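Local coordinates for tailspike protein (Siphovirus 9NA, PDB 3RIQ) that binds the lipopolysaccharide of Salmonella as the receptor-recognition part of a phage tail and probably cleaves its O-antigen chain as an endorhamnosidase, at residues 169-174 against 192-197; 221-226 against 258-263; 396-401 against 416-421; 515-520 against 529-534. All blocks are in the same frame, centred on the assembly; numbering follows the deposited sequence.

Contact 1: 169-174 against 192-197; sequences LFTLCN and TFENHH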
loop_
_atom_site.group_PDB
_atom_site.type_symbol
_atom_site.label_atom_id
_atom_site.label_comp_id
_atom_site.label_asym_id
_atom_site.label_seq_id
_atom_site.Cartn_x
_atom_site.Cartn_y
_atom_site.Cartn_z
ATOM N N LEU A 169 12.907 23.752 -16.791
ATOM C CA LEU A 169 14.165 23.787 -16.000
ATOM C C LEU A 169 14.055 24.909 -14.958
ATOM O O LEU A 169 13.904 26.079 -15.340
ATOM C CB LEU A 169 15.350 23.992 -16.944
ATOM C CG LEU A 169 16.713 24.302 -16.304
ATOM C CD1 LEU A 169 17.173 23.133 -15.485
ATOM C CD2 LEU A 169 17.667 24.540 -17.428
ATOM N N PHE A 170 14.157 24.570 -13.680
ATOM C CA PHE A 170 14.091 25.557 -12.595
ATOM C C PHE A 170 15.490 25.659 -12.028
ATOM O O PHE A 170 16.018 24.673 -11.457
ATOM C CB PHE A 170 13.087 25.102 -11.516
ATOM C CG PHE A 170 11.690 25.066 -12.017
ATOM C CD1 PHE A 170 10.921 26.230 -11.994
ATOM C CD2 PHE A 170 11.136 23.889 -12.538
ATOM C CE1 PHE A 170 9.582 26.233 -12.485
ATOM C CE2 PHE A 170 9.809 23.876 -13.023
ATOM C CZ PHE A 170 9.047 25.055 -13.030
ATOM N N THR A 171 16.077 26.840 -12.175
ATOM C CA THR A 171 17.481 27.095 -11.771
ATOM C C THR A 171 17.507 27.965 -10.528
ATOM O O THR A 171 16.999 29.082 -10.562
ATOM C CB THR A 171 18.268 27.727 -12.930
ATOM O OG1 THR A 171 18.279 26.795 -14.023
ATOM C CG2 THR A 171 19.733 28.060 -12.538
ATOM N N LEU A 172 18.122 27.467 -9.448
ATOM C CA LEU A 172 18.216 28.214 -8.163
ATOM C C LEU A 172 16.832 28.628 -7.630
ATOM O O LEU A 172 16.649 29.760 -7.117
ATOM C CB LEU A 172 19.171 29.438 -8.229
ATOM C CG LEU A 172 20.660 29.105 -8.434
ATOM C CD1 LEU A 172 21.458 30.420 -8.513
ATOM C CD2 LEU A 172 21.198 28.263 -7.277
ATOM N N CYS A 173 15.860 27.721 -7.759
ATOM C CA CYS A 173 14.530 27.966 -7.270
ATOM C C CYS A 173 14.271 27.214 -5.980
ATOM O O CYS A 173 14.928 26.194 -5.697
ATOM C CB CYS A 173 13.472 27.538 -8.315
ATOM S SG CYS A 173 13.497 28.586 -9.841
ATOM N N ASN A 174 13.261 27.669 -5.239
ATOM C CA ASN A 174 12.801 26.959 -4.027
ATOM C C ASN A 174 11.280 27.022 -3.978
ATOM O O ASN A 174 10.660 27.957 -4.520
ATOM C CB ASN A 174 13.344 27.610 -2.754
ATOM C CG ASN A 174 14.849 27.589 -2.688
ATOM O OD1 ASN A 174 15.461 26.570 -2.337
ATOM N ND2 ASN A 174 15.465 28.734 -3.043
ATOM N N THR A 192 13.244 19.637 -14.134
ATOM C CA THR A 192 14.528 19.586 -13.431
ATOM C C THR A 192 14.618 20.698 -12.412
ATOM O O THR A 192 14.336 21.853 -12.738
ATOM C CB THR A 192 15.719 19.777 -14.425
ATOM O OG1 THR A 192 15.694 18.780 -15.439
ATOM C CG2 THR A 192 17.083 19.758 -13.697
ATOM N N PHE A 193 15.052 20.367 -11.191
ATOM C CA PHE A 193 15.326 21.384 -10.164
ATOM C C PHE A 193 16.837 21.464 -10.010
ATOM O O PHE A 193 17.475 20.563 -9.418
ATOM C CB PHE A 193 14.617 21.056 -8.849
ATOM C CG PHE A 193 13.141 20.887 -9.005
ATOM C CD1 PHE A 193 12.338 22.006 -9.274
ATOM C CD2 PHE A 193 12.546 19.616 -8.898
ATOM C CE1 PHE A 193 10.959 21.889 -9.433
ATOM C CE2 PHE A 193 11.140 19.490 -9.036
ATOM C CZ PHE A 193 10.363 20.628 -9.302
ATOM N N GLU A 194 17.431 22.499 -10.623
ATOM C CA GLU A 194 18.889 22.612 -10.763
ATOM C C GLU A 194 19.430 23.631 -9.766
ATOM O O GLU A 194 19.276 24.840 -9.995
ATOM C CB GLU A 194 19.189 23.075 -12.193
ATOM C CG GLU A 194 20.659 23.235 -12.516
ATOM C CD GLU A 194 20.856 23.895 -13.858
ATOM O OE1 GLU A 194 20.208 24.882 -14.148
ATOM O OE2 GLU A 194 21.668 23.428 -14.652
ATOM N N ASN A 195 20.048 23.166 -8.666
ATOM C CA ASN A 195 20.492 24.078 -7.593
ATOM C C ASN A 195 21.985 24.034 -7.275
ATOM O O ASN A 195 22.409 24.505 -6.236
ATOM C CB ASN A 195 19.650 23.873 -6.315
ATOM C CG ASN A 195 18.186 24.246 -6.519
ATOM O OD1 ASN A 195 17.441 23.503 -7.127
ATOM N ND2 ASN A 195 17.797 25.404 -6.061
ATOM N N HIS A 196 22.807 23.527 -8.186
ATOM C CA HIS A 196 24.228 23.412 -7.856
ATOM C C HIS A 196 25.056 24.696 -8.043
ATOM O O HIS A 196 26.227 24.689 -7.716
ATOM C CB HIS A 196 24.878 22.316 -8.692
ATOM C CG HIS A 196 24.932 22.683 -10.138
ATOM N ND1 HIS A 196 23.791 22.856 -10.893
ATOM C CD2 HIS A 196 25.975 22.968 -10.949
ATOM C CE1 HIS A 196 24.133 23.226 -12.113
ATOM N NE2 HIS A 196 25.458 23.291 -12.177
ATOM N N HIS A 197 24.468 25.771 -8.565
ATOM C CA HIS A 197 25.246 26.991 -8.808
ATOM C C HIS A 197 25.679 27.694 -7.536
ATOM O O HIS A 197 26.540 28.549 -7.588
ATOM C CB HIS A 197 24.544 27.995 -9.737
ATOM C CG HIS A 197 24.374 27.515 -11.148
ATOM N ND1 HIS A 197 23.212 27.713 -11.858
ATOM C CD2 HIS A 197 25.234 26.924 -12.004
ATOM C CE1 HIS A 197 23.346 27.217 -13.076
ATOM N NE2 HIS A 197 24.572 26.739 -13.193
HETATM O O HOH W 1 15.719 25.011 -8.787
#
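Thr171 OG1 donates to Glu194 OE1 over 2.7 Å, meeting the carboxylate nearly along its C-O axis. With CG anti to the backbone N (chi1 -180°) and an extended chain beyond it, Glu194 runs beside Thr171 and sets OE1 against that hydroxyl. Leu169 CD1 lies 3.7 Å from Glu194 OE1, and Thr171 CG2 lies at the edge of the His197 ring, in its plane, 3.6 Å from ND1. On the interior face Phe170 and Phe193 sit side by side; their rings, 26° apart and slid to a centroid distance of 5.6 Å, barely overlap. This is the in-register ladder of successive coils in a right-handed parallel beta-helix, strand 169-171 against 192-194. Straight bonds join the backbones, such as Glu194 N to Phe170 O. Beyond Thr171 and Glu194 the chain leaves the strands, and Asn195 ND2 donates to Cys173 O at 3.0 Å. A water lies 2.7 Å from Phe170 O and 2.8 Å from Asn195 OD1 and accepts from Cys173 N at 2.9 Å. Farther out, Arg149 reaches Thr171 OG1 and, as a salt bridge, Glu194 OE1; Phe158 meets Phe170 edge-to-face, and the Phe222 ring meets Phe193 at about 40°.

Contact 2: 221-226 against 258-263; sequences LFIRND and RSARNY
Arg224 CG stands anti to the backbone N (chi1 -157°) and the chain stays extended to NE, which carries the guanidinium along 258-260 until NH1 donates to Ser259 O at 3.0 Å. That oxygen lies in the guanidinium plane, and Arg258 CD lies over one face, offset toward the rim. In Asn262 the first torsion (chi1 -55°) puts CG beside its own backbone N and turns the amide toward 221-226: OD1 accepts from Asn225 N at 2.9 Å, the donor standing above the carbonyl plane, while ND2 makes a weak bond to Phe222 O at 3.0 Å. One side-chain amide thus spans the bend where strand 221-223 ends. Here a coil of the right-handed beta-helix leaves its strand; after an excursion of 31 residues, 258-263 returns beside the strand's end, linked by the backbone bond from Tyr263 N to Asn225 O. Arg224 N donates to Ala260 O at 3.0 Å, from above its carbonyl plane, and Ile223 CG2 packs on Ala260 CB at 3.8 Å. Residues outside the two segments hold the charged ends: Arg224 NH2 binds Thr199 O and NH1 also binds Asp294 O, while Arg258 forms a salt bridge with Asp294. Asn225 ND2 bonds to Asn195 OD1 of the preceding coil.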
loop_
_atom_site.group_PDB
_atom_site.type_symbol
_atom_site.label_atom_id
_atom_site.label_comp_id
_atom_site.label_asym_id
_atom_site.label_seq_id
_atom_site.Cartn_x
_atom_site.Cartn_y
_atom_site.Cartn_z
ATOM N N LEU A 221 14.159 15.364 -12.325
ATOM C CA LEU A 221 15.578 15.294 -11.963
ATOM C C LEU A 221 15.897 16.335 -10.886
ATOM O O LEU A 221 15.520 17.522 -11.028
ATOM C CB LEU A 221 16.428 15.556 -13.217
ATOM C CG LEU A 221 17.948 15.608 -12.982
ATOM C CD1 LEU A 221 18.465 14.233 -12.602
ATOM C CD2 LEU A 221 18.640 16.094 -14.217
ATOM N N PHE A 222 16.521 15.891 -9.799
ATOM C CA PHE A 222 16.942 16.770 -8.675
ATOM C C PHE A 222 18.463 16.947 -8.636
ATOM O O PHE A 222 19.203 15.960 -8.729
ATOM C CB PHE A 222 16.500 16.190 -7.326
ATOM C CG PHE A 222 15.006 16.153 -7.152
ATOM C CD1 PHE A 222 14.326 17.211 -6.547
ATOM C CD2 PHE A 222 14.256 15.096 -7.680
ATOM C CE1 PHE A 222 12.928 17.206 -6.425
ATOM C CE2 PHE A 222 12.857 15.091 -7.550
ATOM C CZ PHE A 222 12.201 16.143 -6.943
ATOM N N ILE A 223 18.906 18.209 -8.528
ATOM C CA ILE A 223 20.317 18.555 -8.415
ATOM C C ILE A 223 20.508 19.463 -7.199
ATOM O O ILE A 223 19.941 20.568 -7.155
ATOM C CB ILE A 223 20.769 19.292 -9.717
ATOM C CG1 ILE A 223 20.773 18.320 -10.889
ATOM C CG2 ILE A 223 22.146 19.986 -9.541
ATOM C CD1 ILE A 223 20.777 19.016 -12.291
ATOM N N ARG A 224 21.274 18.983 -6.212
ATOM C CA ARG A 224 21.568 19.756 -4.978
ATOM C C ARG A 224 20.290 20.265 -4.298
ATOM O O ARG A 224 20.166 21.474 -3.972
ATOM C CB ARG A 224 22.592 20.911 -5.211
ATOM C CG ARG A 224 23.298 21.310 -3.925
ATOM C CD ARG A 224 24.386 22.399 -4.162
ATOM N NE ARG A 224 24.980 22.779 -2.859
ATOM C CZ ARG A 224 25.973 22.123 -2.254
ATOM N NH1 ARG A 224 26.570 21.081 -2.843
ATOM N NH2 ARG A 224 26.433 22.548 -1.066
ATOM N N ASN A 225 19.333 19.343 -4.116
ATOM C CA ASN A 225 18.115 19.615 -3.328
ATOM C C ASN A 225 18.177 18.873 -1.994
ATOM O O ASN A 225 18.691 17.743 -1.927
ATOM C CB ASN A 225 16.830 19.225 -4.094
ATOM C CG ASN A 225 16.362 20.313 -5.062
ATOM O OD1 ASN A 225 15.201 20.774 -4.975
ATOM N ND2 ASN A 225 17.239 20.738 -5.988
ATOM N N ASP A 226 17.670 19.513 -0.935
ATOM C CA ASP A 226 17.564 18.906 0.396
ATOM C C ASP A 226 16.209 19.267 0.964
ATOM O O ASP A 226 15.914 20.462 1.176
ATOM C CB ASP A 226 18.704 19.430 1.278
ATOM C CG ASP A 226 18.759 18.769 2.649
ATOM O OD1 ASP A 226 17.791 18.070 3.066
ATOM O OD2 ASP A 226 19.825 18.947 3.322
ATOM N N ARG A 258 30.803 21.256 -8.266
ATOM C CA ARG A 258 30.106 21.239 -6.953
ATOM C C ARG A 258 29.196 20.032 -6.848
ATOM O O ARG A 258 28.539 19.650 -7.837
ATOM C CB ARG A 258 29.291 22.521 -6.738
ATOM C CG ARG A 258 28.532 22.535 -5.392
ATOM C CD ARG A 258 27.912 23.849 -5.016
ATOM N NE ARG A 258 28.957 24.783 -4.652
ATOM C CZ ARG A 258 29.238 25.909 -5.315
ATOM N NH1 ARG A 258 28.517 26.275 -6.367
ATOM N NH2 ARG A 258 30.250 26.673 -4.917
ATOM N N SER A 259 29.122 19.445 -5.659
ATOM C CA SER A 259 28.220 18.303 -5.455
ATOM C C SER A 259 26.783 18.621 -5.889
ATOM O O SER A 259 26.215 19.650 -5.478
ATOM C CB SER A 259 28.208 17.871 -3.976
ATOM O OG SER A 259 27.296 16.781 -3.818
ATOM N N ALA A 260 26.216 17.728 -6.700
ATOM C CA ALA A 260 24.877 17.853 -7.245
ATOM C C ALA A 260 23.910 16.872 -6.575
ATOM O O ALA A 260 22.814 16.601 -7.077
ATOM C CB ALA A 260 24.940 17.561 -8.768
ATOM N N ARG A 261 24.354 16.296 -5.468
ATOM C CA ARG A 261 23.626 15.243 -4.753
ATOM C C ARG A 261 22.388 15.790 -4.044
ATOM O O ARG A 261 22.091 16.980 -4.115
ATOM C CB ARG A 261 24.574 14.571 -3.768
ATOM C CG ARG A 261 25.745 13.853 -4.477
ATOM C CD ARG A 261 26.732 13.375 -3.426
ATOM N NE ARG A 261 27.879 12.624 -3.964
ATOM C CZ ARG A 261 29.025 13.164 -4.378
ATOM N NH1 ARG A 261 29.203 14.492 -4.367
ATOM N NH2 ARG A 261 30.011 12.371 -4.796
ATOM N N ASN A 262 21.648 14.914 -3.367
ATOM C CA ASN A 262 20.333 15.256 -2.816
ATOM C C ASN A 262 20.038 14.499 -1.543
ATOM O O ASN A 262 20.495 13.369 -1.393
ATOM C CB ASN A 262 19.224 14.962 -3.842
ATOM C CG ASN A 262 19.469 15.655 -5.157
ATOM O OD1 ASN A 262 19.002 16.785 -5.363
ATOM N ND2 ASN A 262 20.215 14.990 -6.071
ATOM N N TYR A 263 19.225 15.111 -0.678
ATOM C CA TYR A 263 18.947 14.620 0.665
ATOM C C TYR A 263 17.513 14.800 1.058
ATOM O O TYR A 263 16.854 15.767 0.635
ATOM C CB TYR A 263 19.797 15.389 1.724
ATOM C CG TYR A 263 21.273 15.062 1.661
ATOM C CD1 TYR A 263 21.828 14.074 2.485
ATOM C CD2 TYR A 263 22.123 15.730 0.773
ATOM C CE1 TYR A 263 23.177 13.738 2.409
ATOM C CE2 TYR A 263 23.475 15.419 0.703
ATOM C CZ TYR A 263 23.996 14.409 1.528
ATOM O OH TYR A 263 25.309 14.084 1.460
#

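Contact 3: 396-401 against 416-421; sequences AVYAPS and KILCTY
Lys416 O takes two backbone donors, a straight bond from Val397 N at 3.1 Å and a weak, bent one from Ala396 N at 2.9 Å. From there strands 397-399 and 417-419 run as neighbouring rungs of the right-handed beta-helix, their axes 4.9 Å apart at closest approach and 12° from parallel. Leu418 N donates to Val397 O and Leu418 O accepts from Ala399 N, so both backbone polar atoms of Leu418 bond to strand 397-399. Val397 CB and Ile417 CG2 pack 4.3 Å apart on one face. On the other face, Tyr398 and Leu418 lie side by side. Both carry CG anti to the backbone N (chi1 -173° and 171°), which sends the two side chains the same way. The methyl CD2 of Leu418 comes obliquely to the Tyr398 ring, 3.2 Å from CE1, a tight approach, and also reaches Pro400 CG at 4.2 Å. A Tyr395 ring packs edge-to-face on Tyr398 and touches Leu418. Ile417 O accepts from Gln433 NE2 of the second subunit. Both strands then turn corners at Pro400 and Thr420, where Thr420 OG1 donates to Pro400 O in the carbonyl plane, on a lone pair, at 2.7 Å.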
loop_
_atom_site.group_PDB
_atom_site.type_symbol
_atom_site.label_atom_id
_atom_site.label_comp_id
_atom_site.label_asym_id
_atom_site.label_seq_id
_atom_site.Cartn_x
_atom_site.Cartn_y
_atom_site.Cartn_z
ATOM N N ALA A 396 17.438 -15.399 -5.330
ATOM C CA ALA A 396 16.259 -14.574 -5.059
ATOM C C ALA A 396 16.619 -13.348 -4.214
ATOM O O ALA A 396 16.197 -12.217 -4.530
ATOM C CB ALA A 396 15.185 -15.401 -4.353
ATOM N N VAL A 397 17.386 -13.582 -3.140
ATOM C CA VAL A 397 17.887 -12.514 -2.283
ATOM C C VAL A 397 19.373 -12.709 -2.062
ATOM O O VAL A 397 19.803 -13.697 -1.413
ATOM C CB VAL A 397 17.155 -12.442 -0.917
ATOM C CG1 VAL A 397 17.699 -11.288 -0.067
ATOM C CG2 VAL A 397 15.633 -12.249 -1.137
ATOM N N TYR A 398 20.155 -11.745 -2.564
ATOM C CA TYR A 398 21.600 -11.768 -2.373
ATOM C C TYR A 398 21.936 -10.550 -1.517
ATOM O O TYR A 398 22.015 -9.418 -2.004
ATOM C CB TYR A 398 22.348 -11.739 -3.713
ATOM C CG TYR A 398 23.843 -11.922 -3.554
ATOM C CD1 TYR A 398 24.392 -13.195 -3.532
ATOM C CD2 TYR A 398 24.715 -10.824 -3.417
ATOM C CE1 TYR A 398 25.765 -13.383 -3.383
ATOM C CE2 TYR A 398 26.076 -11.007 -3.265
ATOM C CZ TYR A 398 26.592 -12.294 -3.234
ATOM O OH TYR A 398 27.950 -12.514 -3.092
ATOM N N ALA A 399 22.111 -10.794 -0.226
ATOM C CA ALA A 399 22.219 -9.701 0.753
ATOM C C ALA A 399 23.125 -10.162 1.911
ATOM O O ALA A 399 22.694 -10.245 3.058
ATOM C CB ALA A 399 20.812 -9.290 1.232
ATOM N N PRO A 400 24.402 -10.426 1.603
ATOM C CA PRO A 400 25.249 -11.174 2.541
ATOM C C PRO A 400 25.362 -10.574 3.935
ATOM O O PRO A 400 25.501 -11.313 4.902
ATOM C CB PRO A 400 26.625 -11.149 1.872
ATOM C CG PRO A 400 26.381 -10.834 0.473
ATOM C CD PRO A 400 25.083 -10.165 0.320
ATOM N N SER A 401 25.333 -9.241 4.031
ATOM C CA SER A 401 25.515 -8.562 5.305
ATOM C C SER A 401 24.209 -8.077 5.914
ATOM O O SER A 401 24.213 -7.402 6.943
ATOM C CB SER A 401 26.447 -7.369 5.120
ATOM O OG SER A 401 27.728 -7.825 4.741
ATOM N N LYS A 416 17.051 -19.078 -3.766
ATOM C CA LYS A 416 18.197 -18.957 -2.883
ATOM C C LYS A 416 18.229 -17.629 -2.140
ATOM O O LYS A 416 18.073 -16.556 -2.739
ATOM C CB LYS A 416 19.512 -19.143 -3.675
ATOM C CG LYS A 416 19.651 -20.513 -4.350
ATOM C CD LYS A 416 21.032 -20.664 -5.054
ATOM C CE LYS A 416 21.153 -22.037 -5.742
ATOM N NZ LYS A 416 20.029 -22.279 -6.707
ATOM N N ILE A 417 18.461 -17.722 -0.837
ATOM C CA ILE A 417 18.576 -16.563 0.069
ATOM C C ILE A 417 19.945 -16.612 0.752
ATOM O O ILE A 417 20.283 -17.602 1.445
ATOM C CB ILE A 417 17.478 -16.600 1.170
ATOM C CG1 ILE A 417 16.086 -16.616 0.532
ATOM C CG2 ILE A 417 17.683 -15.442 2.151
ATOM C CD1 ILE A 417 14.946 -16.857 1.485
ATOM N N LEU A 418 20.751 -15.568 0.518
ATOM C CA LEU A 418 22.061 -15.454 1.144
ATOM C C LEU A 418 22.073 -14.200 2.002
ATOM O O LEU A 418 21.934 -13.098 1.468
ATOM C CB LEU A 418 23.201 -15.380 0.095
ATOM C CG LEU A 418 24.630 -15.044 0.614
ATOM C CD1 LEU A 418 25.113 -16.118 1.511
ATOM C CD2 LEU A 418 25.602 -14.828 -0.513
ATOM N N CYS A 419 22.229 -14.361 3.313
ATOM C CA CYS A 419 22.217 -13.210 4.219
ATOM C C CYS A 419 22.834 -13.570 5.535
ATOM O O CYS A 419 23.300 -14.695 5.702
ATOM C CB CYS A 419 20.785 -12.659 4.415
ATOM S SG CYS A 419 19.739 -13.854 5.231
ATOM N N THR A 420 22.882 -12.617 6.465
ATOM C CA THR A 420 23.519 -12.868 7.753
ATOM C C THR A 420 22.574 -13.539 8.744
ATOM O O THR A 420 22.982 -14.388 9.559
ATOM C CB THR A 420 24.030 -11.555 8.380
ATOM O OG1 THR A 420 25.131 -11.076 7.609
ATOM C CG2 THR A 420 24.545 -11.773 9.790
ATOM N N TYR A 421 21.317 -13.131 8.698
ATOM C CA TYR A 421 20.330 -13.623 9.658
ATOM C C TYR A 421 18.966 -13.730 8.969
ATOM O O TYR A 421 18.543 -12.782 8.287
ATOM C CB TYR A 421 20.242 -12.669 10.882
ATOM C CG TYR A 421 19.207 -13.141 11.877
ATOM C CD1 TYR A 421 19.488 -14.216 12.757
ATOM C CD2 TYR A 421 17.930 -12.571 11.919
ATOM C CE1 TYR A 421 18.513 -14.688 13.657
ATOM C CE2 TYR A 421 16.956 -13.054 12.811
ATOM C CZ TYR A 421 17.252 -14.089 13.673
ATOM O OH TYR A 421 16.267 -14.561 14.523
#

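Contact 4: 515-520 against 529-534; sequences SSIGFF and ILAKKP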
loop_
_atom_site.group_PDB
_atom_site.type_symbol
_atom_site.label_atom_id
_atom_site.label_comp_id
_atom_site.label_asym_id
_atom_site.label_seq_id
_atom_site.Cartn_x
_atom_site.Cartn_y
_atom_site.Cartn_z
ATOM N N SER A 515 19.277 -44.002 30.374
ATOM C CA SER A 515 18.057 -44.737 30.055
ATOM C C SER A 515 17.731 -44.668 28.566
ATOM O O SER A 515 16.628 -44.258 28.145
ATOM C CB SER A 515 16.896 -44.291 30.942
ATOM O OG SER A 515 15.913 -45.311 31.031
ATOM N N SER A 516 18.705 -45.076 27.769
ATOM C CA SER A 516 18.534 -45.130 26.306
ATOM C C SER A 516 19.334 -46.292 25.715
ATOM O O SER A 516 20.241 -46.796 26.353
ATOM C CB SER A 516 18.868 -43.795 25.623
ATOM O OG SER A 516 20.245 -43.470 25.680
ATOM N N ILE A 517 18.957 -46.739 24.516
ATOM C CA ILE A 517 19.630 -47.862 23.823
ATOM C C ILE A 517 19.929 -47.534 22.370
ATOM O O ILE A 517 19.310 -46.636 21.775
ATOM C CB ILE A 517 18.788 -49.185 23.909
ATOM C CG1 ILE A 517 17.446 -49.032 23.151
ATOM C CG2 ILE A 517 18.554 -49.562 25.404
ATOM C CD1 ILE A 517 16.682 -50.346 22.992
ATOM N N GLY A 518 20.879 -48.267 21.790
ATOM C CA GLY A 518 21.140 -48.181 20.348
ATOM C C GLY A 518 21.505 -49.564 19.866
ATOM O O GLY A 518 22.214 -50.297 20.566
ATOM N N PHE A 519 20.985 -49.942 18.697
ATOM C CA PHE A 519 21.344 -51.215 18.095
ATOM C C PHE A 519 22.597 -51.080 17.223
ATOM O O PHE A 519 22.870 -50.026 16.645
ATOM C CB PHE A 519 20.209 -51.754 17.224
ATOM C CG PHE A 519 18.985 -52.216 18.005
ATOM C CD1 PHE A 519 18.017 -51.318 18.471
ATOM C CD2 PHE A 519 18.794 -53.582 18.241
ATOM C CE1 PHE A 519 16.877 -51.803 19.168
ATOM C CE2 PHE A 519 17.666 -54.052 18.916
ATOM C CZ PHE A 519 16.722 -53.159 19.392
ATOM N N PHE A 520 23.358 -52.162 17.132
ATOM C CA PHE A 520 24.506 -52.182 16.240
ATOM C C PHE A 520 24.854 -53.598 15.833
ATOM O O PHE A 520 24.454 -54.572 16.492
ATOM C CB PHE A 520 25.727 -51.501 16.894
ATOM C CG PHE A 520 26.299 -52.268 18.064
ATOM C CD1 PHE A 520 25.779 -52.103 19.357
ATOM C CD2 PHE A 520 27.377 -53.145 17.866
ATOM C CE1 PHE A 520 26.348 -52.821 20.432
ATOM C CE2 PHE A 520 27.929 -53.858 18.918
ATOM C CZ PHE A 520 27.445 -53.690 20.198
ATOM N N ILE A 529 22.575 -54.814 21.338
ATOM C CA ILE A 529 22.020 -53.585 21.888
ATOM C C ILE A 529 23.023 -53.037 22.875
ATOM O O ILE A 529 23.380 -53.742 23.814
ATOM C CB ILE A 529 20.688 -53.852 22.638
ATOM C CG1 ILE A 529 19.641 -54.469 21.687
ATOM C CG2 ILE A 529 20.181 -52.561 23.344
ATOM C CD1 ILE A 529 18.388 -54.991 22.412
ATOM N N LEU A 530 23.476 -51.797 22.671
ATOM C CA LEU A 530 24.189 -51.081 23.734
ATOM C C LEU A 530 23.140 -50.375 24.589
ATOM O O LEU A 530 22.304 -49.620 24.061
ATOM C CB LEU A 530 25.159 -50.064 23.133
ATOM C CG LEU A 530 25.960 -49.256 24.150
ATOM C CD1 LEU A 530 26.944 -50.137 24.967
ATOM C CD2 LEU A 530 26.721 -48.156 23.441
ATOM N N ALA A 531 23.162 -50.606 25.901
ATOM C CA ALA A 531 22.170 -49.990 26.799
ATOM C C ALA A 531 22.858 -49.083 27.779
ATOM O O ALA A 531 23.736 -49.543 28.522
ATOM C CB ALA A 531 21.433 -51.049 27.552
ATOM N N LYS A 532 22.430 -47.817 27.809
ATOM C CA LYS A 532 22.878 -46.872 28.820
ATOM C C LYS A 532 21.812 -46.841 29.918
ATOM O O LYS A 532 20.716 -46.338 29.718
ATOM C CB LYS A 532 23.086 -45.488 28.189
ATOM C CG LYS A 532 23.795 -44.490 29.147
ATOM C CD LYS A 532 24.156 -43.178 28.457
ATOM C CE LYS A 532 24.996 -42.275 29.390
ATOM N NZ LYS A 532 25.577 -41.074 28.695
ATOM N N LYS A 533 22.129 -47.437 31.065
ATOM C CA LYS A 533 21.173 -47.604 32.157
ATOM C C LYS A 533 20.761 -46.267 32.799
ATOM O O LYS A 533 21.356 -45.235 32.518
ATOM C CB LYS A 533 21.772 -48.555 33.209
ATOM C CG LYS A 533 21.869 -50.012 32.727
ATOM C CD LYS A 533 22.520 -50.909 33.813
ATOM C CE LYS A 533 24.036 -50.994 33.643
ATOM N NZ LYS A 533 24.807 -51.593 34.834
ATOM N N PRO A 534 19.736 -46.287 33.671
ATOM C CA PRO A 534 19.316 -45.054 34.341
ATOM C C PRO A 534 20.419 -44.374 35.174
ATOM O O PRO A 534 20.378 -43.142 35.355
ATOM C CB PRO A 534 18.147 -45.518 35.211
ATOM C CG PRO A 534 17.538 -46.654 34.404
ATOM C CD PRO A 534 18.764 -47.381 33.871
#
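Ile529 leads the apolar side of an antiparallel beta hairpin, strands 516-521 and 527-532, in the small three-stranded sheet at the C-terminal end of the chain. Its CB branches to CG2, which meets Ile517 CB at 3.7 Å, and to CG1, which lies 3.4 Å from Phe519 CE2. From CG1 the chain runs on to CD1, still beside the same ring, 3.7 Å from CE2. CG1 is anti to the carbonyl carbon (chi1 -60°), and this puts one branch on each neighbour: CG2 toward Ile517, CG1 and CD1 alongside the obliquely approached Phe519 ring. Ile517 faces Ala531, and Phe519 faces Ile529, as non-hydrogen-bonded pairs, while Gly518 pairs with Leu530 and Ser516 with Lys532 in hydrogen-bonded pairs. The Phe520 ring sets its edge near Leu530 N and CE1 touches Leu530 CB at 4.0 Å; CG lies between the backbone N and the carbonyl carbon (chi1 68°), bringing the ring to Leu530. The apolar face also meets other chains of the trimer: Ile517 touches Ile499 of the second subunit and Phe519 packs on Ile517 of the third. At the strand edge, Ser516 and Ile517 pair in an antiparallel ladder with a strand of the second subunit. Lys532 NZ is held by Glu512 O and Leu511 O. Ser515 and Ser516 both face Lys532, a G1 beta bulge: Lys532 O takes a sound bond from Ser516 N at 3.1 Å and a weak, bent one from Ser515 N at 2.8 Å.

How the contacts relate
From the N terminus, contact 1 closes first, returning the chain over 17 residues to the next rung of the beta-helix. Contact 2 opens after 23 intervening residues and closes a longer excursion of 31 residues. They follow in series without nesting or crossing, yet touch directly, strands 184-194 and 220-223 being neighbours: Phe193 N and O probably bond to Leu221 O and Ile223 N. Contact 3, with 14 residues between its segments, repeats the rung scheme with its centre about 32 Å from that of contact 2. Contact 4, with only eight intervening residues, is a hairpin beyond the beta-helix, its centre about 43 Å from that of contact 3. Contacts 3 and 4 both also meet the second subunit.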